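Local coordinates for protein protelomerase (PDB 4F43) that generates and protects the hairpin DNA ends of the linear chromosome of Agrobacterium tumefaciens, probably by cutting and rejoining strands of replicated telomeres, at residues A51-E56 against K91-D96; K255-K260 against M305-P310. The protein carries 1 engineered substitution. All blocks are in the same frame, centred on the assembly; numbering follows the deposited sequence.

Interaction 1: residues A51-E56 against K91-D96; sequences ALWDAE and KIATGD. With nucleotides of chain B.
The carbonyl oxygen of I92 lies beside the indole of W53 and takes a hydrogen bond from T94 N, with 2.8 Å between I92 O and T94 N. That bond closes an inverse gamma turn centred on A93, and the turn is what the tryptophan packs against. I92 O comes within 3.2 Å of W53 CD1; it is also near W53 NE1, but the angle is too poor for a bond. With CG anti to the backbone N (chi1 -179°), the indole reaches from helix 46-59 to the bend, and one of its faces lies against A93. Over that face sits A93 CA, in a CH-pi contact 3.5 Å from the centroid of the W53 five-membered ring and only 16° off its normal. The methyl of A93 shifts to the six-membered ring, where CB lies 3.7 Å from W53 CE3. T94 O approaches the rim of the indole near its plane, on the NE1 side.

Here the chain leaves the short helix 89-92 for the long helix 97-115, whose N-cap is D96, within an all-helical part of the fold. Nearer the helix axis, I92 CG2 meets W53 CB at 4.0 Å, and the isoleucine also touches M49 and Q50. Helix 65-82 closes in as well: I72 packs on W53, and R76 hydrogen-bonds A93 O through NH1. On the DNA side T94 OG1, swung anti to its own N, comes 3.3 Å from OP2 of DA19 of chain B.

Interaction 2: residues K255-K260 against M305-P310; sequences KEELPK and MTYTLP
Y307 and E257 meet through a single short hydrogen bond: the phenol OH is the donor and E257 OE2, 2.6 Å from Y307 OH, the acceptor. The carboxylate receives it on the syn lone pair of OE2, the side facing its other oxygen, while OE1 stays 4.1 Å from Y307 OH. OE2 arrives at the edge of the phenol, in the ring plane, and also lies 3.4 Å from Y307 CE1. The carboxylate itself is turned steeply against that plane, by 74°, so the two flat groups do not stack.

E257 places CG between its backbone N and carbonyl carbon (chi1 64°) and then runs straight out from there, chi2 -178°, which carries the carboxylate from the loop to the phenol oxygen. Y307 has CG beside its backbone N, anti to the carbonyl carbon, and although its CB does not aim at the loop, the length of the ring brings the hydroxyl there. T306 CG2 lies 4.0 Å above one face of the Y307 ring, over its centre, and F121 makes an edge-to-face contact with that ring.

OE2 has a second donor in W253 NE1, so one carboxylate oxygen is gripped by both an indole and a phenol, and farther along the same loop K260 packs on a phosphate of the bound DNA. Behind the tyrosine, strand 307-308 runs parallel to strand 119-120, with backbone bonds from T306 and T308 to I119 and from T308 to F121. The tyrosine thereby joins the loop 255-260 to a two-stranded parallel sheet in the telomere resolvase catalytic part of the chain, which belongs to a family related to the tyrosine recombinases.

In the fold
This chain is a fragment of the full-length protelomerase that includes its catalytic part. Interaction 1 joins helix 46-59 to the turn between helices 89-92 and 97-115; interaction 2, its centre about 40 Å away, joins the loop before helix 263-276 to strand 307-308. Both are partly buried, interaction 1 being the more peripheral, with its centre about 28 Å from that of the chain against about 18 Å. Each relies on a buried aromatic residue: the indole offers its face to backbone and small apolar groups, whereas the phenol works through its hydroxyl and buries much less surface. Helix 97-115 starts just after segment 91-96 and, near its far end, touches segment 305-310 through K114 and H115.

Interaction 1: residues A51-E56 against K91-D96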
ATOM      1  N   ALA A  51      22.306 -26.188  -1.558  1.00 35.47           N
ATOM      2  CA  ALA A  51      22.173 -26.819  -0.248  1.00 41.25           C
ATOM      3  C   ALA A  51      21.806 -25.791   0.819  1.00 40.98           C
ATOM      4  O   ALA A  51      20.934 -26.031   1.659  1.00 48.32           O
ATOM      5  CB  ALA A  51      23.460 -27.537   0.127  1.00 45.76           C
ATOM      6  N   LEU A  52      22.485 -24.649   0.774  1.00 40.75           N
ATOM      7  CA  LEU A  52      22.238 -23.557   1.708  1.00 44.39           C
ATOM      8  C   LEU A  52      20.787 -23.101   1.610  1.00 54.00           C
ATOM      9  O   LEU A  52      20.097 -22.958   2.623  1.00 55.01           O
ATOM     10  CB  LEU A  52      23.184 -22.390   1.409  1.00 35.63           C
ATOM     11  CG  LEU A  52      23.305 -21.262   2.435  1.00 39.80           C
ATOM     12  CD1 LEU A  52      23.844 -21.789   3.755  1.00 48.51           C
ATOM     13  CD2 LEU A  52      24.193 -20.145   1.898  1.00 25.10           C
ATOM     14  N   TRP A  53      20.324 -22.892   0.381  1.00 52.34           N
ATOM     15  CA  TRP A  53      18.952 -22.458   0.151  1.00 38.85           C
ATOM     16  C   TRP A  53      17.939 -23.543   0.512  1.00 30.81           C
ATOM     17  O   TRP A  53      16.822 -23.240   0.921  1.00 29.86           O
ATOM     18  CB  TRP A  53      18.756 -22.015  -1.300  1.00 39.24           C
ATOM     19  CG  TRP A  53      17.367 -21.540  -1.590  1.00 41.81           C
ATOM     20  CD1 TRP A  53      16.457 -22.123  -2.424  1.00 42.18           C
ATOM     21  CD2 TRP A  53      16.719 -20.391  -1.029  1.00 38.91           C
ATOM     22  NE1 TRP A  53      15.286 -21.402  -2.424  1.00 38.71           N
ATOM     23  CE2 TRP A  53      15.420 -20.336  -1.574  1.00 41.05           C
ATOM     24  CE3 TRP A  53      17.111 -19.403  -0.121  1.00 39.25           C
ATOM     25  CZ2 TRP A  53      14.514 -19.329  -1.243  1.00 43.57           C
ATOM     26  CZ3 TRP A  53      16.210 -18.406   0.208  1.00 39.75           C
ATOM     27  CH2 TRP A  53      14.926 -18.376  -0.351  1.00 41.18           C
ATOM     28  N   ASP A  54      18.334 -24.803   0.357  1.00 30.94           N
ATOM     29  CA  ASP A  54      17.467 -25.920   0.720  1.00 48.62           C
ATOM     30  C   ASP A  54      17.274 -25.982   2.229  1.00 47.57           C
ATOM     31  O   ASP A  54      16.170 -26.233   2.710  1.00 47.83           O
ATOM     32  CB  ASP A  54      18.025 -27.244   0.196  1.00 62.40           C
ATOM     33  CG  ASP A  54      17.717 -27.466  -1.271  1.00 66.19           C
ATOM     34  OD1 ASP A  54      17.804 -28.626  -1.727  1.00 67.12           O
ATOM     35  OD2 ASP A  54      17.382 -26.483  -1.966  1.00 64.76           O
ATOM     36  N   ALA A  55      18.352 -25.751   2.971  1.00 47.43           N
ATOM     37  CA  ALA A  55      18.269 -25.712   4.426  1.00 57.64           C
ATOM     38  C   ALA A  55      17.443 -24.510   4.879  1.00 61.13           C
ATOM     39  O   ALA A  55      16.537 -24.640   5.710  1.00 63.13           O
ATOM     40  CB  ALA A  55      19.661 -25.666   5.037  1.00 56.93           C
ATOM     41  N   GLU A  56      17.755 -23.345   4.314  1.00 59.31           N
ATOM     42  CA  GLU A  56      17.062 -22.109   4.666  1.00 49.18           C
ATOM     43  C   GLU A  56      15.562 -22.211   4.391  1.00 44.01           C
ATOM     44  O   GLU A  56      14.746 -21.699   5.158  1.00 38.30           O
ATOM     45  CB  GLU A  56      17.659 -20.923   3.906  1.00 44.29           C
ATOM     46  CG  GLU A  56      17.626 -19.620   4.684  1.00 50.23           C
ATOM     47  CD  GLU A  56      18.518 -19.657   5.909  1.00 58.65           C
ATOM     48  OE1 GLU A  56      18.198 -18.972   6.903  1.00 64.74           O
ATOM     49  OE2 GLU A  56      19.546 -20.367   5.875  1.00 58.60           O
ATOM     50  N   LYS A  91      18.739 -17.263  -9.103  1.00 35.23           N
ATOM     51  CA  LYS A  91      18.040 -18.276  -9.883  1.00 36.76           C
ATOM     52  C   LYS A  91      17.792 -19.500  -9.011  1.00 37.37           C
ATOM     53  O   LYS A  91      17.016 -20.387  -9.366  1.00 43.48           O
ATOM     54  CB  LYS A  91      18.856 -18.669 -11.114  1.00 39.11           C
ATOM     55  CG  LYS A  91      19.473 -17.493 -11.855  1.00 53.17           C
ATOM     56  CD  LYS A  91      18.426 -16.463 -12.245  1.00 65.43           C
ATOM     57  CE  LYS A  91      19.077 -15.195 -12.775  1.00 69.50           C
ATOM     58  NZ  LYS A  91      18.079 -14.126 -13.049  1.00 65.76           N
ATOM     59  N   ILE A  92      18.465 -19.536  -7.866  1.00 36.63           N
ATOM     60  CA  ILE A  92      18.323 -20.631  -6.919  1.00 41.19           C
ATOM     61  C   ILE A  92      17.378 -20.241  -5.788  1.00 43.90           C
ATOM     62  O   ILE A  92      16.460 -20.987  -5.446  1.00 45.37           O
ATOM     63  CB  ILE A  92      19.682 -21.031  -6.322  1.00 39.98           C
ATOM     64  CG1 ILE A  92      20.629 -21.500  -7.428  1.00 43.08           C
ATOM     65  CG2 ILE A  92      19.506 -22.108  -5.267  1.00 38.22           C
ATOM     66  CD1 ILE A  92      22.009 -21.867  -6.933  1.00 46.50           C
ATOM     67  N   ALA A  93      17.608 -19.063  -5.216  1.00 39.34           N
ATOM     68  CA  ALA A  93      16.794 -18.575  -4.109  1.00 33.97           C
ATOM     69  C   ALA A  93      15.460 -18.019  -4.590  1.00 34.75           C
ATOM     70  O   ALA A  93      15.229 -16.811  -4.552  1.00 32.73           O
ATOM     71  CB  ALA A  93      17.553 -17.527  -3.307  1.00 29.16           C
ATOM     72  N   THR A  94      14.586 -18.908  -5.047  1.00 36.60           N
ATOM     73  CA  THR A  94      13.251 -18.513  -5.470  1.00 30.82           C
ATOM     74  C   THR A  94      12.224 -19.534  -4.996  1.00 29.47           C
ATOM     75  O   THR A  94      12.576 -20.656  -4.626  1.00 36.86           O
ATOM     76  CB  THR A  94      13.156 -18.360  -7.000  1.00 31.38           C
ATOM     77  OG1 THR A  94      11.873 -17.827  -7.352  1.00 45.69           O
ATOM     78  CG2 THR A  94      13.354 -19.704  -7.687  1.00 24.86           C
ATOM     79  N   GLY A  95      10.956 -19.142  -5.008  1.00 21.41           N
ATOM     80  CA  GLY A  95       9.897 -20.013  -4.539  1.00 21.40           C
ATOM     81  C   GLY A  95       9.511 -21.083  -5.540  1.00 23.76           C
ATOM     82  O   GLY A  95       9.729 -20.935  -6.743  1.00 20.97           O
ATOM     83  N   ASP A  96       8.941 -22.170  -5.031  1.00 47.37           N
ATOM     84  CA  ASP A  96       8.405 -23.229  -5.875  1.00 48.95           C
ATOM     85  C   ASP A  96       7.312 -22.666  -6.776  1.00 42.06           C
ATOM     86  O   ASP A  96       6.417 -21.962  -6.311  1.00 41.93           O
ATOM     87  CB  ASP A  96       7.863 -24.370  -5.013  1.00 54.95           C
ATOM     88  CG  ASP A  96       6.894 -25.257  -5.762  1.00 68.08           C
ATOM     89  OD1 ASP A  96       7.335 -26.001  -6.664  1.00 70.58           O
ATOM     90  OD2 ASP A  96       5.688 -25.215  -5.438  1.00 76.41           O
TER
ATOM     91  P    DA B  19      10.136 -16.248  -9.811  1.00 62.31           P
ATOM     92  OP1  DA B  19      11.444 -15.566  -9.697  1.00 52.58           O
ATOM     93  OP2  DA B  19      10.080 -17.699 -10.096  1.00 75.46           O
ATOM     94  O5'  DA B  19       9.306 -15.987  -8.468  1.00 57.26           O
ATOM     95  C5'  DA B  19       9.675 -14.935  -7.581  1.00 50.13           C
ATOM     96  C4'  DA B  19       9.043 -13.606  -7.958  1.00 40.92           C
ATOM     97  O4'  DA B  19       7.627 -13.756  -8.206  1.00 39.92           O
ATOM     98  C3'  DA B  19       9.065 -12.546  -6.866  1.00 39.66           C
ATOM     99  O3'  DA B  19      10.316 -11.875  -6.817  1.00 40.42           O
ATOM    100  C2'  DA B  19       7.954 -11.595  -7.300  1.00 42.02           C
ATOM    101  C1'  DA B  19       7.092 -12.446  -8.231  1.00 39.72           C
ATOM    102  N9   DA B  19       5.681 -12.466  -7.850  1.00 37.70           N
ATOM    103  C8   DA B  19       4.938 -13.533  -7.426  1.00 38.02           C
ATOM    104  N7   DA B  19       3.689 -13.232  -7.157  1.00 37.31           N
ATOM    105  C5   DA B  19       3.605 -11.875  -7.423  1.00 37.10           C
ATOM    106  C6   DA B  19       2.545 -10.948  -7.338  1.00 35.77           C
ATOM    107  N6   DA B  19       1.305 -11.260  -6.943  1.00 35.41           N
ATOM    108  N1   DA B  19       2.809  -9.671  -7.679  1.00 34.56           N
ATOM    109  C2   DA B  19       4.043  -9.344  -8.076  1.00 34.75           C
ATOM    110  N3   DA B  19       5.115 -10.124  -8.197  1.00 35.42           N
ATOM    111  C4   DA B  19       4.825 -11.389  -7.851  1.00 38.13           C
TER

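Interaction 2: residues K255-K260 against M305-P310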
ATOM      1  N   LYS A 255     -21.202  -3.491   9.536  1.00 40.52           N
ATOM      2  CA  LYS A 255     -21.053  -4.536  10.545  1.00 59.59           C
ATOM      3  C   LYS A 255     -20.317  -5.769  10.028  1.00 59.73           C
ATOM      4  O   LYS A 255     -19.874  -6.607  10.812  1.00 55.14           O
ATOM      5  CB  LYS A 255     -22.427  -4.942  11.082  1.00 75.79           C
ATOM      6  CG  LYS A 255     -23.391  -5.393   9.997  1.00 83.15           C
ATOM      7  CD  LYS A 255     -24.782  -5.650  10.552  1.00 78.07           C
ATOM      8  CE  LYS A 255     -25.758  -6.035   9.448  1.00 68.79           C
ATOM      9  NZ  LYS A 255     -27.139  -6.237   9.970  1.00 64.49           N
ATOM     10  N   GLU A 256     -20.185  -5.871   8.711  1.00 65.75           N
ATOM     11  CA  GLU A 256     -19.580  -7.045   8.091  1.00 63.05           C
ATOM     12  C   GLU A 256     -18.063  -7.084   8.264  1.00 57.96           C
ATOM     13  O   GLU A 256     -17.428  -8.101   7.986  1.00 57.95           O
ATOM     14  CB  GLU A 256     -19.937  -7.111   6.602  1.00 60.01           C
ATOM     15  CG  GLU A 256     -21.423  -7.289   6.307  1.00 68.81           C
ATOM     16  CD  GLU A 256     -22.207  -5.992   6.395  1.00 72.62           C
ATOM     17  OE1 GLU A 256     -21.594  -4.941   6.685  1.00 72.20           O
ATOM     18  OE2 GLU A 256     -23.435  -6.022   6.172  1.00 73.28           O
ATOM     19  N   GLU A 257     -17.485  -5.979   8.725  1.00 51.92           N
ATOM     20  CA  GLU A 257     -16.036  -5.891   8.865  1.00 49.18           C
ATOM     21  C   GLU A 257     -15.615  -4.841   9.887  1.00 47.57           C
ATOM     22  O   GLU A 257     -16.452  -4.237  10.559  1.00 49.95           O
ATOM     23  CB  GLU A 257     -15.396  -5.577   7.512  1.00 49.90           C
ATOM     24  CG  GLU A 257     -15.799  -4.225   6.950  1.00 50.08           C
ATOM     25  CD  GLU A 257     -15.200  -3.957   5.585  1.00 45.93           C
ATOM     26  OE1 GLU A 257     -14.841  -4.929   4.888  1.00 44.19           O
ATOM     27  OE2 GLU A 257     -15.084  -2.771   5.210  1.00 46.57           O
ATOM     28  N   LEU A 258     -14.305  -4.637   9.995  1.00 42.79           N
ATOM     29  CA  LEU A 258     -13.739  -3.640  10.897  1.00 45.43           C
ATOM     30  C   LEU A 258     -13.108  -2.501  10.105  1.00 39.93           C
ATOM     31  O   LEU A 258     -12.619  -2.710   8.995  1.00 44.68           O
ATOM     32  CB  LEU A 258     -12.698  -4.284  11.819  1.00 60.68           C
ATOM     33  CG  LEU A 258     -13.190  -4.779  13.180  1.00 70.04           C
ATOM     34  CD1 LEU A 258     -12.338  -5.940  13.665  1.00 71.06           C
ATOM     35  CD2 LEU A 258     -13.168  -3.644  14.193  1.00 73.08           C
ATOM     36  N   PRO A 259     -13.130  -1.285  10.673  1.00 43.02           N
ATOM     37  CA  PRO A 259     -12.538  -0.105  10.034  1.00 44.53           C
ATOM     38  C   PRO A 259     -11.037  -0.249   9.795  1.00 39.39           C
ATOM     39  O   PRO A 259     -10.273  -0.431  10.742  1.00 41.63           O
ATOM     40  CB  PRO A 259     -12.800   1.008  11.054  1.00 47.25           C
ATOM     41  CG  PRO A 259     -14.000   0.556  11.801  1.00 49.74           C
ATOM     42  CD  PRO A 259     -13.858  -0.934  11.905  1.00 46.01           C
ATOM     43  N   LYS A 260     -10.630  -0.166   8.534  1.00 33.47           N
ATOM     44  CA  LYS A 260      -9.219  -0.174   8.171  1.00 20.83           C
ATOM     45  C   LYS A 260      -8.918   0.997   7.237  1.00 18.40           C
ATOM     46  O   LYS A 260      -9.757   1.365   6.415  1.00 22.09           O
ATOM     47  CB  LYS A 260      -8.828  -1.507   7.523  1.00 19.89           C
ATOM     48  CG  LYS A 260      -8.568  -2.626   8.525  1.00 30.00           C
ATOM     49  CD  LYS A 260      -9.620  -3.722   8.449  1.00 32.46           C
ATOM     50  CE  LYS A 260      -9.194  -4.849   7.516  1.00 38.13           C
ATOM     51  NZ  LYS A 260      -9.023  -4.406   6.104  1.00 47.08           N
ATOM     52  N   MET A 305     -13.370  -3.086  -5.812  1.00 15.99           N
ATOM     53  CA  MET A 305     -14.826  -3.109  -5.876  1.00 29.02           C
ATOM     54  C   MET A 305     -15.400  -4.130  -4.896  1.00 27.58           C
ATOM     55  O   MET A 305     -15.546  -5.307  -5.218  1.00 18.19           O
ATOM     56  CB  MET A 305     -15.289  -3.398  -7.304  1.00 24.94           C
ATOM     57  CG  MET A 305     -14.436  -2.717  -8.363  1.00 21.10           C
ATOM     58  SD  MET A 305     -15.263  -2.486  -9.947  1.00 10.86           S
ATOM     59  CE  MET A 305     -15.703  -4.167 -10.366  1.00  8.41           C
ATOM     60  N   THR A 306     -15.715  -3.662  -3.692  1.00 26.36           N
ATOM     61  CA  THR A 306     -16.216  -4.530  -2.634  1.00 31.85           C
ATOM     62  C   THR A 306     -17.388  -3.900  -1.884  1.00 35.85           C
ATOM     63  O   THR A 306     -18.064  -4.567  -1.100  1.00 37.24           O
ATOM     64  CB  THR A 306     -15.112  -4.861  -1.621  1.00 40.25           C
ATOM     65  OG1 THR A 306     -15.673  -5.582  -0.518  1.00 59.17           O
ATOM     66  CG2 THR A 306     -14.476  -3.583  -1.105  1.00 21.39           C
ATOM     67  N   TYR A 307     -17.620  -2.613  -2.123  1.00 33.39           N
ATOM     68  CA  TYR A 307     -18.712  -1.898  -1.473  1.00 20.66           C
ATOM     69  C   TYR A 307     -19.844  -1.610  -2.450  1.00 25.24           C
ATOM     70  O   TYR A 307     -19.641  -1.590  -3.662  1.00 27.02           O
ATOM     71  CB  TYR A 307     -18.216  -0.575  -0.884  1.00 21.54           C
ATOM     72  CG  TYR A 307     -17.228  -0.720   0.247  1.00 21.29           C
ATOM     73  CD1 TYR A 307     -17.319  -1.774   1.151  1.00 19.49           C
ATOM     74  CD2 TYR A 307     -16.202   0.200   0.414  1.00 27.69           C
ATOM     75  CE1 TYR A 307     -16.413  -1.904   2.188  1.00 25.36           C
ATOM     76  CE2 TYR A 307     -15.293   0.079   1.445  1.00 29.88           C
ATOM     77  CZ  TYR A 307     -15.403  -0.975   2.330  1.00 29.58           C
ATOM     78  OH  TYR A 307     -14.499  -1.101   3.359  1.00 32.47           O
ATOM     79  N   THR A 308     -21.039  -1.390  -1.913  1.00 31.09           N
ATOM     80  CA  THR A 308     -22.163  -0.934  -2.719  1.00 37.10           C
ATOM     81  C   THR A 308     -22.892   0.211  -2.018  1.00 42.06           C
ATOM     82  O   THR A 308     -23.220   0.128  -0.833  1.00 43.54           O
ATOM     83  CB  THR A 308     -23.143  -2.080  -3.078  1.00 26.17           C
ATOM     84  OG1 THR A 308     -24.249  -1.552  -3.822  1.00 26.86           O
ATOM     85  CG2 THR A 308     -23.661  -2.780  -1.829  1.00 23.65           C
ATOM     86  N   LEU A 309     -23.120   1.291  -2.756  1.00 49.47           N
ATOM     87  CA  LEU A 309     -23.746   2.479  -2.191  1.00 41.97           C
ATOM     88  C   LEU A 309     -25.242   2.285  -1.964  1.00 52.19           C
ATOM     89  O   LEU A 309     -25.926   1.684  -2.794  1.00 60.01           O
ATOM     90  CB  LEU A 309     -23.477   3.705  -3.070  1.00 34.67           C
ATOM     91  CG  LEU A 309     -22.021   4.177  -3.097  1.00 33.57           C
ATOM     92  CD1 LEU A 309     -21.910   5.536  -3.766  1.00 33.72           C
ATOM     93  CD2 LEU A 309     -21.436   4.217  -1.694  1.00 33.48           C
ATOM     94  N   PRO A 310     -25.749   2.796  -0.828  1.00 51.29           N
ATOM     95  CA  PRO A 310     -27.140   2.647  -0.381  1.00 50.89           C
ATOM     96  C   PRO A 310     -28.155   3.062  -1.440  1.00 51.46           C
ATOM     97  O   PRO A 310     -29.175   2.393  -1.597  1.00 55.67           O
ATOM     98  CB  PRO A 310     -27.225   3.601   0.812  1.00 52.56           C
ATOM     99  CG  PRO A 310     -25.841   3.689   1.320  1.00 55.74           C
ATOM    100  CD  PRO A 310     -24.950   3.589   0.123  1.00 53.47           C
TER